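Local coordinates for periplasmic binding protein (Roseiflexus sp. RS-1, PDB 5GJ3) that binds heme in the bacterial periplasm, here two molecules at once, and probably delivers it to a membrane transporter for uptake, at residues I8-N12 / G13-E17; I48-Q51 / R52-S55; A73-P76 / E77-A80. All coordinates share one frame; numbering follows the deposited sequence.

Contact 1: residues I8-N12 / G13-E17; sequences IVSLN and GDITE. With ZN (zinc ion), chain D.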
loop_
_atom_site.group_PDB
_atom_site.type_symbol
_atom_site.label_atom_id
_atom_site.label_comp_id
_atom_site.label_asym_id
_atom_site.label_seq_id
_atom_site.Cartn_x
_atom_site.Cartn_y
_atom_site.Cartn_z
ATOM N N ILE A 8 -2.380 7.858 -21.433
ATOM C CA ILE A 8 -1.867 8.067 -20.073
ATOM C C ILE A 8 -0.826 7.006 -19.730
ATOM O O ILE A 8 -1.049 5.750 -19.917
ATOM C CB ILE A 8 -3.023 8.004 -19.048
ATOM C CG1 ILE A 8 -4.205 8.922 -19.483
ATOM C CG2 ILE A 8 -2.548 8.394 -17.622
ATOM C CD1 ILE A 8 -5.396 8.820 -18.533
ATOM N N VAL A 9 0.315 7.496 -19.255
ATOM C CA VAL A 9 1.325 6.672 -18.650
ATOM C C VAL A 9 1.293 7.007 -17.157
ATOM O O VAL A 9 1.447 8.170 -16.743
ATOM C CB VAL A 9 2.738 6.860 -19.227
ATOM C CG1 VAL A 9 3.719 5.959 -18.430
ATOM C CG2 VAL A 9 2.784 6.458 -20.716
ATOM N N SER A 10 1.014 5.977 -16.364
ATOM C CA SER A 10 0.861 6.135 -14.928
ATOM C C SER A 10 2.133 5.603 -14.227
ATOM O O SER A 10 2.561 4.444 -14.455
ATOM C CB SER A 10 -0.379 5.400 -14.478
ATOM O OG SER A 10 -0.394 5.388 -13.059
ATOM N N LEU A 11 2.741 6.420 -13.374
ATOM C CA LEU A 11 4.045 6.075 -12.801
ATOM C C LEU A 11 4.041 5.193 -11.506
ATOM O O LEU A 11 5.103 4.697 -11.099
ATOM C CB LEU A 11 4.887 7.362 -12.556
ATOM C CG LEU A 11 5.027 8.276 -13.796
ATOM C CD1 LEU A 11 5.832 9.486 -13.365
ATOM C CD2 LEU A 11 5.758 7.520 -14.912
ATOM N N ASN A 12 2.892 5.038 -10.877
ATOM C CA ASN A 12 2.840 4.336 -9.594
ATOM C C ASN A 12 1.635 3.442 -9.574
ATOM O O ASN A 12 0.583 3.804 -10.105
ATOM C CB ASN A 12 2.765 5.299 -8.387
ATOM C CG ASN A 12 3.832 6.329 -8.434
ATOM O OD1 ASN A 12 3.670 7.388 -9.039
ATOM N ND2 ASN A 12 4.973 5.996 -7.889
ATOM N N GLY A 13 1.793 2.262 -8.963
ATOM C CA GLY A 13 0.660 1.336 -8.828
ATOM C C GLY A 13 -0.615 1.869 -8.213
ATOM O O GLY A 13 -1.698 1.535 -8.679
ATOM N N ASP A 14 -0.516 2.708 -7.165
ATOM C CA ASP A 14 -1.703 3.290 -6.545
ATOM C C ASP A 14 -2.447 4.374 -7.395
ATOM O O ASP A 14 -3.707 4.455 -7.420
ATOM C CB ASP A 14 -1.370 3.821 -5.131
ATOM C CG ASP A 14 -0.231 4.862 -5.103
ATOM O OD1 ASP A 14 0.603 4.934 -6.049
ATOM O OD2 ASP A 14 -0.151 5.619 -4.094
ATOM N N ILE A 15 -1.671 5.168 -8.143
ATOM C CA ILE A 15 -2.236 6.100 -9.142
ATOM C C ILE A 15 -2.964 5.337 -10.263
ATOM O O ILE A 15 -4.106 5.665 -10.621
ATOM C CB ILE A 15 -1.110 6.966 -9.715
ATOM C CG1 ILE A 15 -0.455 7.733 -8.550
ATOM C CG2 ILE A 15 -1.684 7.902 -10.779
ATOM C CD1 ILE A 15 -1.404 8.654 -7.783
ATOM N N THR A 16 -2.333 4.287 -10.769
ATOM C CA THR A 16 -2.971 3.431 -11.786
ATOM C C THR A 16 -4.323 2.883 -11.291
ATOM O O THR A 16 -5.339 3.001 -11.965
ATOM C CB THR A 16 -2.041 2.280 -12.154
ATOM O OG1 THR A 16 -0.817 2.797 -12.684
ATOM C CG2 THR A 16 -2.702 1.274 -13.148
ATOM N N GLU A 17 -4.339 2.341 -10.078
ATOM C CA GLU A 17 -5.554 1.789 -9.485
ATOM C C GLU A 17 -6.630 2.855 -9.425
ATOM O O GLU A 17 -7.808 2.595 -9.681
ATOM C CB GLU A 17 -5.266 1.258 -8.080
ATOM C CG GLU A 17 -6.526 0.953 -7.291
ATOM C CD GLU A 17 -6.277 0.074 -6.048
ATOM O OE1 GLU A 17 -5.150 -0.440 -5.815
ATOM O OE2 GLU A 17 -7.243 -0.134 -5.315
HETATM ZN ZN ZN D . 1.838 6.371 -3.998
HETATM O O HOH W 1 1.713 2.359 -12.763
HETATM O O HOH W 2 3.385 5.393 -4.669
#
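Ser10 reaches Thr16 with its hydroxyl, bridging the end of strand 8-10 and the first turn of helix 13-21. From CB outward, the serine first meets Thr16 OG1 with Ser10 CB, at 3.2 Å. Its OG, swung away from the backbone N (chi1 171°), then donates to Thr16 OG1 over 2.7 Å, while Ile15 CG2 packs 3.6 Å from the same Ser10 OG. Thr16 OG1 is gripped a second time: it donates to a water, 2.6 Å away, which in turn donates a hydrogen bond to Ser10 O. This is the strand-to-helix connection of the beta-alpha-beta unit formed by strand 8-10, helix 13-21 and strand 28-31. Asn12 occupies the N-cap position, where its carbonyl O receives Thr16 N at 3.0 Å with an N-H...O angle of 170°. The Asn12 amide turns elsewhere, its OD1 accepting from Asp70 N and its ND2 donating to Gln51. Asp14, the second residue of the helix, binds the zinc ion through OD2 at 2.1 Å; Asp70, Asp94 and a water join it there, and Lys104 donates to the same Asp14 oxygen.

Contact 2: residues I48-Q51 / R52-S55; sequences IGYQ and RRLS. With HEM (protoporphyrin IX containing Fe), chain B.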
loop_
_atom_site.group_PDB
_atom_site.type_symbol
_atom_site.label_atom_id
_atom_site.label_comp_id
_atom_site.label_asym_id
_atom_site.label_seq_id
_atom_site.Cartn_x
_atom_site.Cartn_y
_atom_site.Cartn_z
ATOM N N ILE A 48 6.901 0.094 -17.897
ATOM C CA ILE A 48 7.834 1.213 -18.050
ATOM C C ILE A 48 8.941 1.137 -16.963
ATOM O O ILE A 48 9.770 2.049 -16.846
ATOM C CB ILE A 48 7.074 2.575 -17.952
ATOM C CG1 ILE A 48 6.461 2.706 -16.523
ATOM C CG2 ILE A 48 5.957 2.612 -19.028
ATOM C CD1 ILE A 48 5.805 4.059 -16.193
ATOM N N GLY A 49 8.971 0.045 -16.203
ATOM C CA GLY A 49 10.036 -0.139 -15.195
ATOM C C GLY A 49 9.394 -0.067 -13.817
ATOM O O GLY A 49 8.181 0.130 -13.724
ATOM N N TYR A 50 10.179 -0.231 -12.746
ATOM C CA TYR A 50 9.638 -0.068 -11.375
ATOM C C TYR A 50 9.441 1.463 -11.041
ATOM O O TYR A 50 10.221 2.284 -11.484
ATOM C CB TYR A 50 10.535 -0.786 -10.336
ATOM C CG TYR A 50 10.059 -0.592 -8.898
ATOM C CD1 TYR A 50 8.790 -0.997 -8.501
ATOM C CD2 TYR A 50 10.865 0.072 -7.974
ATOM C CE1 TYR A 50 8.316 -0.747 -7.206
ATOM C CE2 TYR A 50 10.424 0.309 -6.651
ATOM C CZ TYR A 50 9.149 -0.098 -6.283
ATOM O OH TYR A 50 8.707 0.160 -4.992
ATOM N N GLN A 51 8.405 1.803 -10.283
ATOM C CA GLN A 51 8.089 3.224 -9.922
ATOM C C GLN A 51 9.258 4.106 -9.482
ATOM O O GLN A 51 9.261 5.290 -9.788
ATOM C CB GLN A 51 6.940 3.309 -8.890
ATOM C CG GLN A 51 7.295 2.775 -7.477
ATOM C CD GLN A 51 6.056 2.589 -6.616
ATOM O OE1 GLN A 51 5.031 3.296 -6.788
ATOM N NE2 GLN A 51 6.129 1.634 -5.690
ATOM N N ARG A 52 10.260 3.532 -8.797
ATOM C CA ARG A 52 11.447 4.286 -8.327
ATOM C C ARG A 52 12.630 4.122 -9.254
ATOM O O ARG A 52 13.687 4.679 -9.017
ATOM C CB ARG A 52 11.886 3.766 -6.943
ATOM C CG ARG A 52 10.817 3.945 -5.863
ATOM C CD ARG A 52 11.419 3.716 -4.471
ATOM N NE ARG A 52 10.652 4.382 -3.408
ATOM C CZ ARG A 52 9.392 4.085 -3.058
ATOM N NH1 ARG A 52 8.689 3.140 -3.692
ATOM N NH2 ARG A 52 8.811 4.743 -2.068
ATOM N N ARG A 53 12.454 3.353 -10.325
ATOM C CA ARG A 53 13.560 3.100 -11.246
ATOM C C ARG A 53 12.994 3.144 -12.688
ATOM O O ARG A 53 13.181 2.218 -13.510
ATOM C CB ARG A 53 14.255 1.726 -10.862
ATOM C CG ARG A 53 15.780 1.689 -11.124
ATOM C CD ARG A 53 16.510 0.412 -10.619
ATOM N NE ARG A 53 16.061 -0.746 -11.378
ATOM C CZ ARG A 53 15.100 -1.571 -10.976
ATOM N NH1 ARG A 53 14.481 -1.344 -9.814
ATOM N NH2 ARG A 53 14.724 -2.609 -11.746
ATOM N N LEU A 54 12.284 4.240 -12.987
ATOM C CA LEU A 54 11.531 4.332 -14.229
ATOM C C LEU A 54 12.405 4.531 -15.431
ATOM O O LEU A 54 13.352 5.279 -15.370
ATOM C CB LEU A 54 10.509 5.511 -14.131
ATOM C CG LEU A 54 9.395 5.227 -13.097
ATOM C CD1 LEU A 54 8.809 6.582 -12.693
ATOM C CD2 LEU A 54 8.297 4.334 -13.593
ATOM N N SER A 55 12.050 3.882 -16.540
ATOM C CA SER A 55 12.734 4.085 -17.833
ATOM C C SER A 55 12.151 5.308 -18.607
ATOM O O SER A 55 10.985 5.266 -19.038
ATOM C CB SER A 55 12.495 2.898 -18.736
ATOM O OG SER A 55 13.034 3.159 -20.017
HETATM C CHA HEM B . 11.172 -2.806 -5.146
HETATM C CHB HEM B . 6.309 -2.948 -5.114
HETATM C CHC HEM B . 6.534 0.479 -1.631
HETATM C CHD HEM B . 11.341 0.936 -2.124
HETATM C C1A HEM B . 9.863 -3.144 -5.387
HETATM C C2A HEM B . 9.483 -4.087 -6.370
HETATM C C3A HEM B . 8.121 -4.143 -6.414
HETATM C C4A HEM B . 7.650 -3.230 -5.415
HETATM C CMA HEM B . 7.270 -5.013 -7.345
HETATM C CAA HEM B . 10.475 -4.849 -7.238
HETATM C CBA HEM B . 10.976 -3.847 -8.311
HETATM C CGA HEM B . 12.282 -4.242 -8.959
HETATM O O1A HEM B . 12.993 -5.095 -8.422
HETATM O O2A HEM B . 12.699 -3.707 -10.016
HETATM C C1B HEM B . 5.940 -2.033 -4.103
HETATM C C2B HEM B . 4.598 -1.799 -3.645
HETATM C C3B HEM B . 4.662 -0.856 -2.647
HETATM C C4B HEM B . 6.088 -0.494 -2.531
HETATM C CMB HEM B . 3.351 -2.507 -4.122
HETATM C CAB HEM B . 3.587 -0.237 -1.827
HETATM C CBB HEM B . 2.320 -0.187 -2.283
HETATM C C1C HEM B . 7.829 0.878 -1.405
HETATM C C2C HEM B . 8.259 1.718 -0.357
HETATM C C3C HEM B . 9.653 1.851 -0.500
HETATM C C4C HEM B . 10.045 1.054 -1.633
HETATM C CMC HEM B . 7.330 2.342 0.676
HETATM C CAC HEM B . 10.602 2.651 0.326
HETATM C CBC HEM B . 10.229 3.302 1.430
HETATM C C1D HEM B . 11.638 -0.113 -2.987
HETATM C C2D HEM B . 13.044 -0.388 -3.353
HETATM C C3D HEM B . 13.008 -1.426 -4.189
HETATM C C4D HEM B . 11.577 -1.772 -4.329
HETATM C CMD HEM B . 14.286 0.349 -2.858
HETATM C CAD HEM B . 14.191 -2.086 -4.881
HETATM C CBD HEM B . 14.130 -1.567 -6.371
HETATM C CGD HEM B . 14.835 -0.248 -6.659
HETATM O O1D HEM B . 15.753 0.164 -5.912
HETATM O O2D HEM B . 14.568 0.461 -7.672
HETATM N NA HEM B . 8.752 -2.575 -4.869
HETATM N NB HEM B . 6.758 -1.202 -3.453
HETATM N NC HEM B . 8.903 0.497 -2.169
HETATM N ND HEM B . 10.757 -0.941 -3.633
HETATM FE FE HEM B . 8.827 -1.051 -3.574
HETATM O O HOH W 3 12.968 -0.504 -13.473
#
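Tyr50 CG stands opposite its backbone N (chi1 177°) and Arg52 CG lies beside its own backbone N (chi1 -62°), which sends both chains from the turn toward the heme. Tyr50 OH binds the heme iron at 1.9 Å, and C1A of the porphyrin lies near the rim of one face of the tyrosine ring, while Gln51 CG sits near the rim of the opposite face. The phenolic oxygen has two further neighbours. Gln51 NE2 donates to Tyr50 OH in a nearly straight bond of 3.1 Å (168°), in the plane of the amide, whose OE1 is held by Asn12; the bond from Arg52 NH1 to Tyr50 OH is weak, at 3.3 Å. An amide N-H and, weakly, a guanidinium N-H thus point at the oxygen, which would be expected to favour a phenolate-like ligand. Arg52 extends from CG to NE and lays one face of its guanidinium against the pyrrole carbons, with its CZ 3.4 Å from heme C3C. With an alanine here, the porphyrin would probably lose its guanidinium cover and Tyr50 OH its weak charged donor, leaving Gln51 as the oxygen's remaining donor in this turn. The backbone beneath is a short, weakly bonded beta hairpin, strands 49-50 and 53-54, closed by a type I turn from Tyr50 to Arg53 in which Arg53 N donates to Tyr50 O. At its far end Ser55 N bonds Ile48 O over 2.9 Å. Arg53 handles the propionates: its NH1 donates to heme O2D at 2.8 Å and also to O2A, and NH2 adds a second bond to O2A, so one guanidinium bridges both carboxylates. Away from the heme, the apolar chains of Ile48 and Leu54 run side by side, with Ile48 CD1 3.6 Å from Leu54 CD2.

Contact 3: residues A73-P76 / E77-A80; sequences AGPP and ETLA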
loop_
_atom_site.group_PDB
_atom_site.type_symbol
_atom_site.label_atom_id
_atom_site.label_comp_id
_atom_site.label_asym_id
_atom_site.label_seq_id
_atom_site.Cartn_x
_atom_site.Cartn_y
_atom_site.Cartn_z
ATOM N N ALA A 73 7.578 8.283 -7.421
ATOM C CA ALA A 73 8.082 8.111 -8.770
ATOM C C ALA A 73 9.486 8.654 -8.882
ATOM O O ALA A 73 9.788 9.772 -8.438
ATOM C CB ALA A 73 7.177 8.845 -9.806
ATOM N N GLY A 74 10.350 7.890 -9.530
ATOM C CA GLY A 74 11.729 8.332 -9.783
ATOM C C GLY A 74 12.487 7.411 -10.738
ATOM O O GLY A 74 11.957 6.385 -11.172
ATOM N N PRO A 75 13.789 7.706 -10.973
ATOM C CA PRO A 75 14.585 8.749 -10.309
ATOM C C PRO A 75 14.312 10.160 -10.827
ATOM O O PRO A 75 13.717 10.319 -11.932
ATOM C CB PRO A 75 16.027 8.384 -10.688
ATOM C CG PRO A 75 15.882 7.659 -12.005
ATOM C CD PRO A 75 14.631 6.817 -11.800
ATOM N N PRO A 76 14.772 11.191 -10.095
ATOM C CA PRO A 76 14.543 12.553 -10.649
ATOM C C PRO A 76 15.001 12.781 -12.112
ATOM O O PRO A 76 14.354 13.556 -12.860
ATOM C CB PRO A 76 15.397 13.450 -9.712
ATOM C CG PRO A 76 15.342 12.757 -8.388
ATOM C CD PRO A 76 15.399 11.255 -8.752
ATOM N N GLU A 77 16.096 12.139 -12.523
ATOM C CA GLU A 77 16.616 12.269 -13.899
ATOM C C GLU A 77 15.622 11.718 -14.965
ATOM O O GLU A 77 15.533 12.228 -16.118
ATOM C CB GLU A 77 18.027 11.596 -14.017
ATOM C CG GLU A 77 19.100 12.264 -13.112
ATOM C CD GLU A 77 19.071 11.790 -11.660
ATOM O OE1 GLU A 77 18.308 10.842 -11.347
ATOM O OE2 GLU A 77 19.807 12.336 -10.782
ATOM N N THR A 78 14.830 10.718 -14.590
ATOM C CA THR A 78 13.783 10.296 -15.532
ATOM C C THR A 78 12.661 11.354 -15.668
ATOM O O THR A 78 12.228 11.649 -16.801
ATOM C CB THR A 78 13.227 8.921 -15.167
ATOM O OG1 THR A 78 14.273 7.967 -15.400
ATOM C CG2 THR A 78 11.934 8.560 -15.995
ATOM N N LEU A 79 12.173 11.884 -14.545
ATOM C CA LEU A 79 11.172 12.970 -14.610
ATOM C C LEU A 79 11.689 14.132 -15.473
ATOM O O LEU A 79 10.946 14.684 -16.305
ATOM C CB LEU A 79 10.770 13.472 -13.198
ATOM C CG LEU A 79 10.167 12.434 -12.231
ATOM C CD1 LEU A 79 9.738 13.030 -10.876
ATOM C CD2 LEU A 79 9.057 11.651 -12.884
ATOM N N ALA A 80 12.960 14.492 -15.287
ATOM C CA ALA A 80 13.582 15.586 -16.051
ATOM C C ALA A 80 13.581 15.322 -17.558
ATOM O O ALA A 80 13.331 16.231 -18.340
ATOM C CB ALA A 80 14.991 15.916 -15.544
#
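Pro75 O turns toward the first turn of helix 76-84, taking Thr78 N at 2.9 Å (N-H...O 131°) and, weakly, Leu79 N. The Thr78 donor stands well above the plane of the Pro75 carbonyl, 50° out of it, while the Leu79 bond is straighter at its N-H but long, 3.4 Å from Leu79 N to Pro75 O. The next bond, from Ala80 N to Pro76 O, measures 3.0 Å and continues the helix in its regular i to i+4 pattern. Pro75 occupies the N-cap position and is preceded by a cis peptide bond; Pro76 is the first helical residue, where the missing N-H costs no helix bond, since a nitrogen in the first turn has no carbonyl one turn back to donate to.

The side chains gather round the two pyrrolidine rings. Glu77 folds back at its second torsion (chi2 82°), and this bend carries the carboxylate back toward Pro75, the two side chains crossing at about a right angle, with Glu77 OE1 3.4 Å from Pro75 CB. The same carboxylate oxygen also lies near Pro76 N. The hydroxyl of Thr78 rests against the Pro75 ring, its OG1 3.8 Å from Pro75 CG. That contact is packing; the hydroxyl's hydrogen bond is with Leu54 O. Leu79 sends CD1 back toward the loop, where Leu79 CD1 is 4.1 Å from Ala73 O, and its CB lies 3.6 Å from Pro76 O.

The turn lies at the surface, in the connection that leaves strand 66-70 of the parallel sheet and enters helix 76-84. Thr78 packs on Ala56 and Ile59 of helix 56-60, Leu79 and Ala73 lean on Leu11 in the loop after strand 8-10, and the backbone of Gly74 is bonded to Gln51 and Leu54 in the neighbouring hairpin.

Overall arrangement
The three contacts come in series along the chain and lie on the same side of its centre, all in the part that carries the four-stranded parallel sheet. Contact 1 leaves strand 8-10 and contact 3 follows strand 66-70, neighbours in that sheet; between them in sequence comes the hairpin of contact 2. The centre of contact 2 lies about 11 Å from that of contact 1 and about 9 Å from that of contact 3, while the centres of contacts 1 and 3 are about 15 Å apart. The hairpin is joined to contact 1 through Asn12 and to contact 3 through Gly74. Zinc and iron are thus coordinated from neighbouring segments, helix 13-21 and the hairpin, on one side of the heme pocket.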